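Local structure of DNA replication and repair protein RecF (Caldanaerobacter subterraneus subsp. tengcongensis, 5Z69) at residues A[79-84]-A[89-94]; A[175-180]-A[263-268]; A[217-222]-A[294-299]. The protein acts as an ATP-binding recombination mediator of the RecFOR DNA repair pathway and probably binds single-stranded DNA. All blocks are in the same frame, centred on the assembly; numbering follows the deposited sequence. Where two conformers were deposited one is given.

Contact 1: residues A[79-84]-A[89-94]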
ATOM      1  N   GLY A  79     -24.635 -29.251 -18.275  1.00 22.18           N
ATOM      2  CA  GLY A  79     -23.546 -30.167 -17.961  1.00 21.73           C
ATOM      3  C   GLY A  79     -24.049 -31.267 -17.048  1.00 24.63           C
ATOM      4  O   GLY A  79     -24.911 -31.033 -16.184  1.00 22.67           O
ATOM      5  N   LEU A  80     -23.513 -32.467 -17.232  1.00 19.57           N
ATOM      6  CA  LEU A  80     -23.754 -33.558 -16.291  1.00 18.75           C
ATOM      7  C   LEU A  80     -22.422 -33.821 -15.598  1.00 24.55           C
ATOM      8  O   LEU A  80     -21.415 -34.085 -16.238  1.00 26.67           O
ATOM      9  CB  LEU A  80     -24.283 -34.813 -16.994  1.00 19.67           C
ATOM     10  CG  LEU A  80     -25.602 -34.701 -17.810  1.00 31.29           C
ATOM     11  CD1 LEU A  80     -25.986 -36.029 -18.493  1.00 24.91           C
ATOM     12  CD2 LEU A  80     -26.778 -34.226 -16.964  1.00 24.43           C
ATOM     13  N   VAL A  81     -22.400 -33.709 -14.286  1.00 20.76           N
ATOM     14  CA  VAL A  81     -21.124 -33.818 -13.596  1.00 26.13           C
ATOM     15  C   VAL A  81     -21.194 -34.909 -12.536  1.00 27.58           C
ATOM     16  O   VAL A  81     -22.266 -35.258 -12.033  1.00 26.77           O
ATOM     17  CB  VAL A  81     -20.674 -32.466 -12.931  1.00 27.93           C
ATOM     18  CG1 VAL A  81     -20.803 -31.285 -13.903  1.00 24.74           C
ATOM     19  CG2 VAL A  81     -21.439 -32.192 -11.647  1.00 35.14           C
ATOM     20  N   ARG A  82     -20.044 -35.485 -12.242  1.00 28.92           N
ATOM     21  CA  ARG A  82     -19.912 -36.406 -11.124  0.56 30.65           C
ATOM     22  C   ARG A  82     -19.040 -35.708 -10.082  1.00 29.31           C
ATOM     23  O   ARG A  82     -18.130 -34.964 -10.438  1.00 24.55           O
ATOM     24  CB  ARG A  82     -19.306 -37.738 -11.581  0.56 30.86           C
ATOM     25  CG  ARG A  82     -19.106 -38.762 -10.472  0.56 30.64           C
ATOM     26  CD  ARG A  82     -18.869 -40.162 -11.024  0.56 31.24           C
ATOM     27  NE  ARG A  82     -18.955 -41.156  -9.952  0.56 36.64           N
ATOM     28  CZ  ARG A  82     -18.871 -42.471 -10.126  0.56 28.82           C
ATOM     29  NH1 ARG A  82     -18.684 -42.978 -11.327  0.56 23.32           N
ATOM     30  NH2 ARG A  82     -18.954 -43.280  -9.087  0.56 24.06           N
ATOM     31  N   SER A  83     -19.327 -35.907  -8.798  1.00 24.03           N
ATOM     32  CA  SER A  83     -18.455 -35.327  -7.784  1.00 25.27           C
ATOM     33  C   SER A  83     -18.435 -36.282  -6.596  1.00 26.68           C
ATOM     34  O   SER A  83     -19.052 -37.338  -6.660  1.00 27.80           O
ATOM     35  CB  SER A  83     -18.919 -33.916  -7.383  1.00 25.12           C
ATOM     36  OG  SER A  83     -20.093 -33.955  -6.591  1.00 30.06           O
ATOM     37  N   ALA A  84     -17.744 -35.936  -5.522  1.00 24.81           N
ATOM     38  CA  ALA A  84     -17.560 -36.905  -4.421  1.00 27.28           C
ATOM     39  C   ALA A  84     -18.871 -37.457  -3.842  1.00 39.26           C
ATOM     40  O   ALA A  84     -18.916 -38.603  -3.390  1.00 31.81           O
ATOM     41  CB  ALA A  84     -16.738 -36.281  -3.301  1.00 26.25           C
ATOM     42  N   LYS A  89     -24.928 -35.033 -11.243  1.00 30.78           N
ATOM     43  CA  LYS A  89     -25.615 -33.791 -10.918  1.00 25.79           C
ATOM     44  C   LYS A  89     -25.794 -33.013 -12.213  1.00 31.62           C
ATOM     45  O   LYS A  89     -24.832 -32.800 -12.971  1.00 23.01           O
ATOM     46  CB  LYS A  89     -24.843 -32.967  -9.876  1.00 26.96           C
ATOM     47  CG  LYS A  89     -25.341 -31.513  -9.704  1.00 27.56           C
ATOM     48  CD  LYS A  89     -24.540 -30.757  -8.622  1.00 22.00           C
ATOM     49  CE  LYS A  89     -25.003 -31.178  -7.228  1.00 26.00           C
ATOM     50  NZ  LYS A  89     -24.127 -30.634  -6.149  1.00 29.75           N
ATOM     51  N   LYS A  90     -27.040 -32.644 -12.487  1.00 24.27           N
ATOM     52  CA  LYS A  90     -27.354 -31.875 -13.688  1.00 21.54           C
ATOM     53  C   LYS A  90     -27.266 -30.388 -13.395  1.00 22.48           C
ATOM     54  O   LYS A  90     -27.896 -29.886 -12.461  1.00 28.77           O
ATOM     55  CB  LYS A  90     -28.762 -32.235 -14.231  1.00 19.66           C
ATOM     56  CG  LYS A  90     -29.064 -31.556 -15.604  1.00 24.98           C
ATOM     57  CD  LYS A  90     -30.572 -31.542 -15.974  1.00 31.08           C
ATOM     58  CE  LYS A  90     -31.176 -32.913 -15.984  1.00 38.88           C
ATOM     59  NZ  LYS A  90     -32.617 -32.861 -16.398  1.00 40.08           N
ATOM     60  N   ILE A  91     -26.477 -29.672 -14.183  1.00 21.50           N
ATOM     61  CA  ILE A  91     -26.371 -28.240 -13.993  1.00 19.35           C
ATOM     62  C   ILE A  91     -26.757 -27.544 -15.276  1.00 20.24           C
ATOM     63  O   ILE A  91     -26.117 -27.732 -16.320  1.00 23.58           O
ATOM     64  CB  ILE A  91     -24.927 -27.811 -13.589  1.00 14.65           C
ATOM     65  CG1 ILE A  91     -24.466 -28.556 -12.325  1.00 19.59           C
ATOM     66  CG2 ILE A  91     -24.829 -26.262 -13.419  1.00 18.78           C
ATOM     67  CD1 ILE A  91     -23.017 -28.128 -11.911  1.00 21.21           C
ATOM     68  N   GLU A  92     -27.805 -26.733 -15.191  1.00 22.21           N
ATOM     69  CA  GLU A  92     -28.311 -26.005 -16.354  1.00 26.46           C
ATOM     70  C   GLU A  92     -28.232 -24.501 -16.210  1.00 25.48           C
ATOM     71  O   GLU A  92     -28.605 -23.946 -15.171  1.00 22.98           O
ATOM     72  CB  GLU A  92     -29.764 -26.364 -16.612  1.00 22.94           C
ATOM     73  CG  GLU A  92     -30.019 -27.824 -16.859  1.00 29.37           C
ATOM     74  CD  GLU A  92     -31.498 -28.076 -16.908  1.00 28.72           C
ATOM     75  OE1 GLU A  92     -32.083 -28.200 -15.815  1.00 28.64           O
ATOM     76  OE2 GLU A  92     -32.087 -28.076 -18.024  1.00 27.50           O
ATOM     77  N   PHE A  93     -27.826 -23.839 -17.285  1.00 21.98           N
ATOM     78  CA  PHE A  93     -27.703 -22.373 -17.291  1.00 21.42           C
ATOM     79  C   PHE A  93     -28.286 -21.843 -18.593  1.00 24.55           C
ATOM     80  O   PHE A  93     -27.719 -22.070 -19.665  1.00 24.67           O
ATOM     81  CB  PHE A  93     -26.240 -21.965 -17.160  1.00 21.76           C
ATOM     82  CG  PHE A  93     -26.023 -20.510 -16.829  1.00 21.23           C
ATOM     83  CD1 PHE A  93     -26.349 -19.503 -17.746  1.00 22.08           C
ATOM     84  CD2 PHE A  93     -25.453 -20.141 -15.623  1.00 24.45           C
ATOM     85  CE1 PHE A  93     -26.119 -18.132 -17.437  1.00 26.63           C
ATOM     86  CE2 PHE A  93     -25.215 -18.772 -15.307  1.00 26.74           C
ATOM     87  CZ  PHE A  93     -25.554 -17.781 -16.216  1.00 32.44           C
ATOM     88  N   GLY A  94     -29.436 -21.181 -18.499  1.00 25.73           N
ATOM     89  CA  GLY A  94     -30.083 -20.590 -19.655  1.00 27.47           C
ATOM     90  C   GLY A  94     -30.108 -19.067 -19.493  1.00 34.46           C
ATOM     91  O   GLY A  94     -30.424 -18.551 -18.425  1.00 29.61           O
TER
HETATM   92  O   HOH W   1     -21.403 -31.597  -6.778  1.00 28.94           O
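Gly79 and Val81 pair with Ile91 and Lys89 in the antiparallel hairpin of strands 74-83 and 86-96, set in the antiparallel sheet of this ABC-type ATPase. Both pairs are hydrogen-bonded: Gly79 N reaches Ile91 O at 2.9 Å, Ile91 N returns to Gly79 O almost linearly (N-H...O 176°), and Val81 and Lys89 likewise exchange two bonds, the one from Lys89 N to Val81 O being more bent (151°). Between them Leu80 and Lys90 form a non-hydrogen-bonded pair, with Leu80 CA 3.6 Å from Lys89 O in a CA-H...O contact.

Apolar contacts follow the alternation of the strands. Leu80 and Lys90 run alongside each other on one face, Leu80 CD2 lying 3.8 Å from Lys90 CG. On the other face beta-branched Val81 and Ile91 suit buried strand positions and both pack on Phe120; Val81 CG2 also lies beside Lys89 CB.

The polar end of Lys89 needs partners in this buried setting. Its chain bends at chi3 (-77°), and NZ donates to His119 ND1, while its charge has Phe86 as a cation-pi partner. Lys89 NZ also donates to a water at 3.0 Å, and that water sits 2.7 Å from Ser83 OG.

Contact 2: residues A[175-180]-A[263-268]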
ATOM      1  N   LYS A 175     -28.170  11.557  -2.325  1.00 68.71           N
ATOM      2  CA  LYS A 175     -29.354  12.166  -1.730  1.00 73.77           C
ATOM      3  C   LYS A 175     -28.985  13.259  -0.723  1.00 69.00           C
ATOM      4  O   LYS A 175     -29.677  14.269  -0.606  1.00 73.06           O
ATOM      5  CB  LYS A 175     -30.217  11.089  -1.066  1.00 73.16           C
ATOM      6  CG  LYS A 175     -31.639  11.519  -0.765  1.00 80.88           C
ATOM      7  CD  LYS A 175     -32.403  11.849  -2.039  1.00 88.90           C
ATOM      8  CE  LYS A 175     -32.428  10.665  -2.997  1.00 95.45           C
ATOM      9  NZ  LYS A 175     -33.290  10.927  -4.183  1.00 98.73           N
ATOM     10  N   ILE A 176     -27.894  13.056   0.003  1.00 67.72           N
ATOM     11  CA  ILE A 176     -27.398  14.072   0.925  1.00 73.45           C
ATOM     12  C   ILE A 176     -26.828  15.268   0.165  1.00 76.40           C
ATOM     13  O   ILE A 176     -27.048  16.411   0.548  1.00 79.59           O
ATOM     14  CB  ILE A 176     -26.327  13.502   1.862  1.00 74.47           C
ATOM     15  CG1 ILE A 176     -26.928  12.381   2.712  1.00 75.58           C
ATOM     16  CG2 ILE A 176     -25.741  14.599   2.737  1.00 73.74           C
ATOM     17  CD1 ILE A 176     -25.909  11.504   3.370  1.00 75.91           C
ATOM     18  N   LYS A 177     -26.104  14.993  -0.916  1.00 76.38           N
ATOM     19  CA  LYS A 177     -25.526  16.038  -1.761  1.00 76.19           C
ATOM     20  C   LYS A 177     -26.605  16.812  -2.524  1.00 79.47           C
ATOM     21  O   LYS A 177     -26.570  18.043  -2.592  1.00 74.61           O
ATOM     22  CB  LYS A 177     -24.533  15.424  -2.751  1.00 70.94           C
ATOM     23  CG  LYS A 177     -23.755  16.420  -3.594  1.00 66.84           C
ATOM     24  CD  LYS A 177     -22.558  16.969  -2.822  1.00 69.00           C
ATOM     25  CE  LYS A 177     -21.458  17.454  -3.759  1.00 65.35           C
ATOM     26  NZ  LYS A 177     -20.997  16.393  -4.705  1.00 61.24           N
ATOM     27  N   GLU A 178     -27.566  16.081  -3.089  1.00 78.54           N
ATOM     28  CA  GLU A 178     -28.634  16.677  -3.894  1.00 82.32           C
ATOM     29  C   GLU A 178     -29.565  17.545  -3.058  1.00 84.58           C
ATOM     30  O   GLU A 178     -30.389  18.286  -3.593  1.00 87.81           O
ATOM     31  CB  GLU A 178     -29.443  15.590  -4.605  1.00 88.49           C
ATOM     32  CG  GLU A 178     -28.761  14.987  -5.828  1.00 94.99           C
ATOM     33  CD  GLU A 178     -28.995  15.792  -7.097  1.00103.43           C
ATOM     34  OE1 GLU A 178     -28.779  15.238  -8.199  1.00104.13           O
ATOM     35  OE2 GLU A 178     -29.395  16.973  -6.998  1.00109.44           O
ATOM     36  N   GLU A 179     -29.440  17.433  -1.742  1.00 85.66           N
ATOM     37  CA  GLU A 179     -30.136  18.319  -0.823  1.00 91.24           C
ATOM     38  C   GLU A 179     -29.146  18.887   0.192  1.00 99.12           C
ATOM     39  O   GLU A 179     -27.934  18.856  -0.030  1.00104.10           O
ATOM     40  CB  GLU A 179     -31.265  17.578  -0.110  1.00 89.80           C
ATOM     41  CG  GLU A 179     -32.087  16.694  -1.024  1.00 89.96           C
ATOM     42  CD  GLU A 179     -33.535  16.621  -0.602  1.00 95.29           C
ATOM     43  OE1 GLU A 179     -33.953  15.556  -0.109  1.00 95.10           O
ATOM     44  OE2 GLU A 179     -34.255  17.632  -0.763  1.00100.43           O
ATOM     45  N   GLY A 180     -29.663  19.428   1.290  1.00104.37           N
ATOM     46  CA  GLY A 180     -28.849  19.733   2.454  1.00104.18           C
ATOM     47  C   GLY A 180     -29.305  18.776   3.542  1.00104.77           C
ATOM     48  O   GLY A 180     -28.755  18.741   4.658  1.00105.37           O
ATOM     49  N   LYS A 263     -17.794  14.669  -1.800  1.00 50.00           N
ATOM     50  CA  LYS A 263     -17.213  15.302  -2.975  1.00 52.46           C
ATOM     51  C   LYS A 263     -17.190  14.364  -4.166  1.00 49.27           C
ATOM     52  O   LYS A 263     -17.536  14.756  -5.280  1.00 57.95           O
ATOM     53  CB  LYS A 263     -15.797  15.788  -2.681  1.00 56.99           C
ATOM     54  CG  LYS A 263     -15.085  16.294  -3.910  1.00 63.07           C
ATOM     55  CD  LYS A 263     -13.654  16.714  -3.589  1.00 74.64           C
ATOM     56  CE  LYS A 263     -13.586  17.913  -2.638  1.00 77.46           C
ATOM     57  NZ  LYS A 263     -13.374  17.527  -1.205  1.00 79.48           N
ATOM     58  N   TYR A 264     -16.795  13.117  -3.934  1.00 47.78           N
ATOM     59  CA  TYR A 264     -16.635  12.171  -5.026  1.00 47.93           C
ATOM     60  C   TYR A 264     -17.875  11.307  -5.242  1.00 48.33           C
ATOM     61  O   TYR A 264     -17.948  10.558  -6.221  1.00 46.54           O
ATOM     62  CB  TYR A 264     -15.412  11.292  -4.775  1.00 47.09           C
ATOM     63  CG  TYR A 264     -14.118  12.034  -5.001  1.00 55.91           C
ATOM     64  CD1 TYR A 264     -13.543  12.088  -6.265  1.00 54.93           C
ATOM     65  CD2 TYR A 264     -13.480  12.701  -3.956  1.00 55.09           C
ATOM     66  CE1 TYR A 264     -12.372  12.773  -6.485  1.00 53.08           C
ATOM     67  CE2 TYR A 264     -12.299  13.394  -4.167  1.00 52.70           C
ATOM     68  CZ  TYR A 264     -11.752  13.424  -5.433  1.00 55.16           C
ATOM     69  OH  TYR A 264     -10.583  14.099  -5.665  1.00 60.59           O
ATOM     70  N   LEU A 265     -18.848  11.436  -4.341  1.00 46.29           N
ATOM     71  CA  LEU A 265     -20.037  10.593  -4.354  1.00 51.90           C
ATOM     72  C   LEU A 265     -19.644   9.109  -4.402  1.00 50.70           C
ATOM     73  O   LEU A 265     -20.192   8.333  -5.187  1.00 48.08           O
ATOM     74  CB  LEU A 265     -20.946  10.962  -5.529  1.00 55.63           C
ATOM     75  CG  LEU A 265     -21.676  12.312  -5.465  1.00 63.62           C
ATOM     76  CD1 LEU A 265     -22.549  12.490  -6.710  1.00 51.99           C
ATOM     77  CD2 LEU A 265     -22.516  12.461  -4.200  1.00 69.91           C
ATOM     78  N   SER A 266     -18.675   8.734  -3.566  1.00 50.11           N
ATOM     79  CA  SER A 266     -18.253   7.335  -3.424  1.00 44.46           C
ATOM     80  C   SER A 266     -17.717   7.098  -2.016  1.00 48.06           C
ATOM     81  O   SER A 266     -17.648   8.019  -1.206  1.00 41.53           O
ATOM     82  CB  SER A 266     -17.185   6.978  -4.452  1.00 40.64           C
ATOM     83  OG  SER A 266     -15.962   7.628  -4.121  1.00 49.22           O
ATOM     84  N   THR A 267     -17.329   5.864  -1.724  1.00 41.88           N
ATOM     85  CA  THR A 267     -16.853   5.508  -0.393  1.00 39.98           C
ATOM     86  C   THR A 267     -15.409   5.072  -0.500  1.00 42.70           C
ATOM     87  O   THR A 267     -15.150   4.013  -1.066  1.00 34.78           O
ATOM     88  CB  THR A 267     -17.700   4.356   0.227  1.00 40.20           C
ATOM     89  OG1 THR A 267     -19.069   4.754   0.303  1.00 38.98           O
ATOM     90  CG2 THR A 267     -17.209   4.002   1.630  1.00 34.69           C
ATOM     91  N   GLN A 268     -14.457   5.862   0.014  1.00 33.67           N
ATOM     92  CA  GLN A 268     -13.051   5.463  -0.152  1.00 35.33           C
ATOM     93  C   GLN A 268     -12.606   4.431   0.894  1.00 30.61           C
ATOM     94  O   GLN A 268     -11.551   3.804   0.743  1.00 32.48           O
ATOM     95  CB  GLN A 268     -12.110   6.700  -0.141  1.00 42.74           C
ATOM     96  CG  GLN A 268     -11.452   6.996   1.161  1.00 40.18           C
ATOM     97  CD  GLN A 268     -10.166   6.218   1.455  1.00 36.58           C
ATOM     98  OE1 GLN A 268      -9.823   6.066   2.611  1.00 43.99           O
ATOM     99  NE2 GLN A 268      -9.473   5.731   0.436  1.00 36.51           N
TER
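Lys177 and Leu265 meet without any stack: no flat side-chain group takes part across this junction, and the only ring in the two segments, that of Tyr264, belongs to a residue whose side chain sets off away from 175-180. The ring's hydroxyl instead hydrogen-bonds Glu228 OE2 of the second subunit, and Tyr264 also packs on Gly282 of that subunit. Lys177 NZ hydrogen-bonds Leu262 O. Lys263 O is merely near, 3.9 Å from Lys177 NZ and not bonded to it.

The contact thus joins the end region of helix 153-177 to the exit of helix 258-264, beside the subunit interface: a lysine from near the C-terminal end of the one hydrogen-bonds a carbonyl in the last turn of the other. Carbonyls in the last turn of a helix lack a following turn of amides, and the partial negative charge there probably favours a cation. Leu265 leaves the helix with positive phi (52°), in the left-handed region, which turns the chain sharply into the loop that follows.

Apolar contact comes from the methylene part of the lysine. Leu265 CD2 touches Lys177 CB at 3.9 Å and Lys177 CG at 4.2 Å, the two side chains crossing at about a right angle. Leucine suits this partly exposed place because its branched apolar end can lie on the side chains of Lys177 and Lys174. The lysine's CG is anti to its N (chi1 -174°), and bends at chi2 and chi4 curl the remaining chain round to Leu262 O.

Contact 3: residues A[217-222]-A[294-299]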
ATOM      1  N   LYS A 217       6.139 -22.257  -1.357  1.00 60.03           N
ATOM      2  CA  LYS A 217       6.530 -23.624  -1.633  1.00 55.46           C
ATOM      3  C   LYS A 217       6.753 -23.803  -3.137  1.00 61.59           C
ATOM      4  O   LYS A 217       7.797 -24.284  -3.558  1.00 67.41           O
ATOM      5  CB  LYS A 217       5.469 -24.599  -1.102  1.00 62.49           C
ATOM      6  CG  LYS A 217       5.853 -26.078  -1.126  1.00 60.97           C
ATOM      7  CD  LYS A 217       5.459 -26.778  -2.431  1.00 58.40           C
ATOM      8  CE  LYS A 217       3.973 -26.610  -2.747  1.00 58.22           C
ATOM      9  NZ  LYS A 217       3.069 -27.324  -1.795  1.00 58.11           N
ATOM     10  N   PHE A 218       5.780 -23.401  -3.952  1.00 65.77           N
ATOM     11  CA  PHE A 218       5.888 -23.601  -5.399  1.00 68.36           C
ATOM     12  C   PHE A 218       7.013 -22.770  -6.024  1.00 74.04           C
ATOM     13  O   PHE A 218       7.777 -23.269  -6.854  1.00 81.47           O
ATOM     14  CB  PHE A 218       4.553 -23.284  -6.088  1.00 55.65           C
ATOM     15  CG  PHE A 218       3.505 -24.345  -5.895  1.00 58.05           C
ATOM     16  CD1 PHE A 218       3.649 -25.593  -6.485  1.00 48.70           C
ATOM     17  CD2 PHE A 218       2.371 -24.100  -5.133  1.00 56.61           C
ATOM     18  CE1 PHE A 218       2.688 -26.576  -6.313  1.00 51.28           C
ATOM     19  CE2 PHE A 218       1.410 -25.083  -4.956  1.00 45.31           C
ATOM     20  CZ  PHE A 218       1.573 -26.322  -5.544  1.00 50.06           C
ATOM     21  N   LEU A 219       7.106 -21.509  -5.621  1.00 66.34           N
ATOM     22  CA  LEU A 219       8.130 -20.603  -6.130  1.00 71.61           C
ATOM     23  C   LEU A 219       9.543 -21.109  -5.830  1.00 75.94           C
ATOM     24  O   LEU A 219      10.420 -21.083  -6.696  1.00 74.30           O
ATOM     25  CB  LEU A 219       7.937 -19.207  -5.539  1.00 69.06           C
ATOM     26  CG  LEU A 219       8.936 -18.146  -5.990  1.00 68.01           C
ATOM     27  CD1 LEU A 219       8.791 -17.885  -7.483  1.00 68.96           C
ATOM     28  CD2 LEU A 219       8.762 -16.864  -5.194  1.00 63.54           C
ATOM     29  N   MET A 220       9.752 -21.584  -4.604  1.00 71.77           N
ATOM     30  CA  MET A 220      11.075 -22.022  -4.178  1.00 78.23           C
ATOM     31  C   MET A 220      11.499 -23.278  -4.931  1.00 84.89           C
ATOM     32  O   MET A 220      12.681 -23.612  -4.976  1.00 91.91           O
ATOM     33  CB  MET A 220      11.100 -22.274  -2.666  1.00 76.03           C
ATOM     34  CG  MET A 220      12.498 -22.296  -2.042  1.00 84.35           C
ATOM     35  SD  MET A 220      13.447 -20.775  -2.315  1.00102.67           S
ATOM     36  CE  MET A 220      14.740 -20.936  -1.083  1.00 98.01           C
ATOM     37  N   GLU A 221      10.530 -23.965  -5.529  1.00 80.77           N
ATOM     38  CA  GLU A 221      10.801 -25.221  -6.221  1.00 80.85           C
ATOM     39  C   GLU A 221      11.228 -25.025  -7.674  1.00 85.81           C
ATOM     40  O   GLU A 221      12.048 -25.785  -8.182  1.00 89.72           O
ATOM     41  CB  GLU A 221       9.572 -26.138  -6.188  1.00 86.58           C
ATOM     42  CG  GLU A 221       9.142 -26.618  -4.804  1.00 92.35           C
ATOM     43  CD  GLU A 221      10.237 -27.351  -4.061  1.00 98.47           C
ATOM     44  OE1 GLU A 221      10.947 -28.165  -4.693  1.00 93.54           O
ATOM     45  OE2 GLU A 221      10.393 -27.102  -2.845  1.00105.67           O
ATOM     46  N   ILE A 222      10.672 -24.021  -8.349  1.00 82.19           N
ATOM     47  CA  ILE A 222      10.932 -23.858  -9.778  1.00 82.70           C
ATOM     48  C   ILE A 222      11.776 -22.632 -10.148  1.00 83.45           C
ATOM     49  O   ILE A 222      12.193 -22.485 -11.299  1.00 83.85           O
ATOM     50  CB  ILE A 222       9.614 -23.786 -10.572  1.00 83.89           C
ATOM     51  CG1 ILE A 222       8.787 -22.582 -10.131  1.00 80.10           C
ATOM     52  CG2 ILE A 222       8.810 -25.070 -10.400  1.00 88.19           C
ATOM     53  CD1 ILE A 222       7.554 -22.364 -10.980  1.00 76.71           C
ATOM     54  N   LYS A 294       7.097 -12.853 -13.806  1.00 67.92           N
ATOM     55  CA  LYS A 294       5.673 -12.564 -13.689  1.00 65.74           C
ATOM     56  C   LYS A 294       4.872 -13.771 -14.140  1.00 67.99           C
ATOM     57  O   LYS A 294       3.890 -14.158 -13.505  1.00 69.15           O
ATOM     58  CB  LYS A 294       5.281 -11.345 -14.522  1.00 71.05           C
ATOM     59  CG  LYS A 294       5.794 -10.017 -13.998  1.00 70.35           C
ATOM     60  CD  LYS A 294       5.252  -8.879 -14.845  1.00 72.82           C
ATOM     61  CE  LYS A 294       5.720  -7.532 -14.331  1.00 74.96           C
ATOM     62  NZ  LYS A 294       7.167  -7.354 -14.594  1.00 78.62           N
ATOM     63  N   ARG A 295       5.299 -14.355 -15.253  1.00 65.32           N
ATOM     64  CA  ARG A 295       4.679 -15.558 -15.782  1.00 72.42           C
ATOM     65  C   ARG A 295       4.860 -16.712 -14.798  1.00 67.74           C
ATOM     66  O   ARG A 295       3.992 -17.572 -14.653  1.00 60.74           O
ATOM     67  CB  ARG A 295       5.274 -15.899 -17.153  1.00 78.77           C
ATOM     68  CG  ARG A 295       5.441 -17.381 -17.429  1.00 88.41           C
ATOM     69  CD  ARG A 295       6.745 -17.642 -18.169  1.00100.15           C
ATOM     70  NE  ARG A 295       6.529 -18.107 -19.537  1.00107.53           N
ATOM     71  CZ  ARG A 295       7.497 -18.250 -20.436  1.00110.16           C
ATOM     72  NH1 ARG A 295       8.753 -17.957 -20.116  1.00107.62           N
ATOM     73  NH2 ARG A 295       7.208 -18.683 -21.659  1.00110.73           N
ATOM     74  N   THR A 296       5.991 -16.711 -14.107  1.00 57.86           N
ATOM     75  CA  THR A 296       6.275 -17.740 -13.123  1.00 63.52           C
ATOM     76  C   THR A 296       5.414 -17.539 -11.878  1.00 63.56           C
ATOM     77  O   THR A 296       4.825 -18.494 -11.342  1.00 56.66           O
ATOM     78  CB  THR A 296       7.767 -17.737 -12.747  1.00 58.36           C
ATOM     79  OG1 THR A 296       8.534 -18.203 -13.864  1.00 58.63           O
ATOM     80  CG2 THR A 296       8.025 -18.635 -11.546  1.00 61.55           C
ATOM     81  N   ALA A 297       5.345 -16.287 -11.432  1.00 56.83           N
ATOM     82  CA  ALA A 297       4.549 -15.909 -10.271  1.00 55.04           C
ATOM     83  C   ALA A 297       3.060 -16.189 -10.493  1.00 46.91           C
ATOM     84  O   ALA A 297       2.365 -16.589  -9.571  1.00 49.06           O
ATOM     85  CB  ALA A 297       4.761 -14.447  -9.938  1.00 49.53           C
ATOM     86  N   ALA A 298       2.590 -15.961 -11.715  1.00 42.72           N
ATOM     87  CA  ALA A 298       1.219 -16.273 -12.097  1.00 45.41           C
ATOM     88  C   ALA A 298       0.945 -17.765 -11.943  1.00 46.29           C
ATOM     89  O   ALA A 298      -0.103 -18.164 -11.431  1.00 53.69           O
ATOM     90  CB  ALA A 298       0.957 -15.842 -13.513  1.00 42.61           C
ATOM     91  N   LEU A 299       1.905 -18.577 -12.384  1.00 51.49           N
ATOM     92  CA  LEU A 299       1.800 -20.032 -12.328  1.00 44.62           C
ATOM     93  C   LEU A 299       1.694 -20.522 -10.886  1.00 50.77           C
ATOM     94  O   LEU A 299       0.840 -21.357 -10.562  1.00 40.09           O
ATOM     95  CB  LEU A 299       3.005 -20.678 -13.026  1.00 41.58           C
ATOM     96  CG  LEU A 299       3.103 -22.206 -13.015  1.00 46.79           C
ATOM     97  CD1 LEU A 299       1.804 -22.815 -13.485  1.00 47.12           C
ATOM     98  CD2 LEU A 299       4.240 -22.703 -13.892  1.00 54.25           C
TER
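Leu219 and Ile222 face Thr296 across two helical segments. The local axes of 217-222 and 294-299 come within 9.9 Å at 135° between their N-to-C directions, an oblique and roughly antiparallel crossing, and the nearest CA atoms, those of Leu219 and Ala297, are 7.2 Å apart. Small Ala297 lies at this point, its methyl directed away from the first helix and packed on Ile133.

Across the gap Ile222 and Thr296 reach toward each other tip to tip, Ile222 CD1 meeting Thr296 CG2 at 3.8 Å. Ile222 places CG1 between its N and carbonyl carbon (chi1 62°), a less roomy choice that sends CD1 forward to Thr296. The same Ile222 CD1 lies 4.4 Å from Leu299 CD2, and Leu219 CD1 approaches Thr296 CG2 at 4.2 Å. Threonine serves two ends here: its methyl faces the neighbouring helix, while OG1, anti to the carbonyl carbon, hydrogen-bonds Gly292 O one turn back.

Farther along, the Phe218 ring packs on Cys300 and Leu303. Separately, Lys217 NZ forms a salt bridge to Glu307, and within its own helix Lys217 CE sits 3.5 Å above the centre of the Phe218 ring. The contact seats the end of the long helix 186-222 against helix 291-313, whose start carries a Ser-x-Gly pattern, Ser290 and Gly292, that resembles the ABC signature motif; it is probably the signature helix of this Rad50-like ATPase.

Overall arrangement
Contact 1 is a buried hairpin, contact 3 a partly buried helix crossing, and contact 2 a surface junction. Their chemistry changes accordingly: paired backbone bonds join the strands of contact 1, methyl groups alone meet across contact 3, and in contact 2 one lysine supplies both apolar methylenes and a charge for a helix end. No secondary-structure element is common to two of them, but helices 153-177 and 186-222 are consecutive, so contacts 2 and 3 tie successive helices to later parts of the chain. Their centres lie about 44 Å apart; the centre of contact 1, wholly earlier in sequence, is about 33 Å from that of contact 3 and about 45 Å from that of contact 2. Only contact 2 has the second subunit within reach.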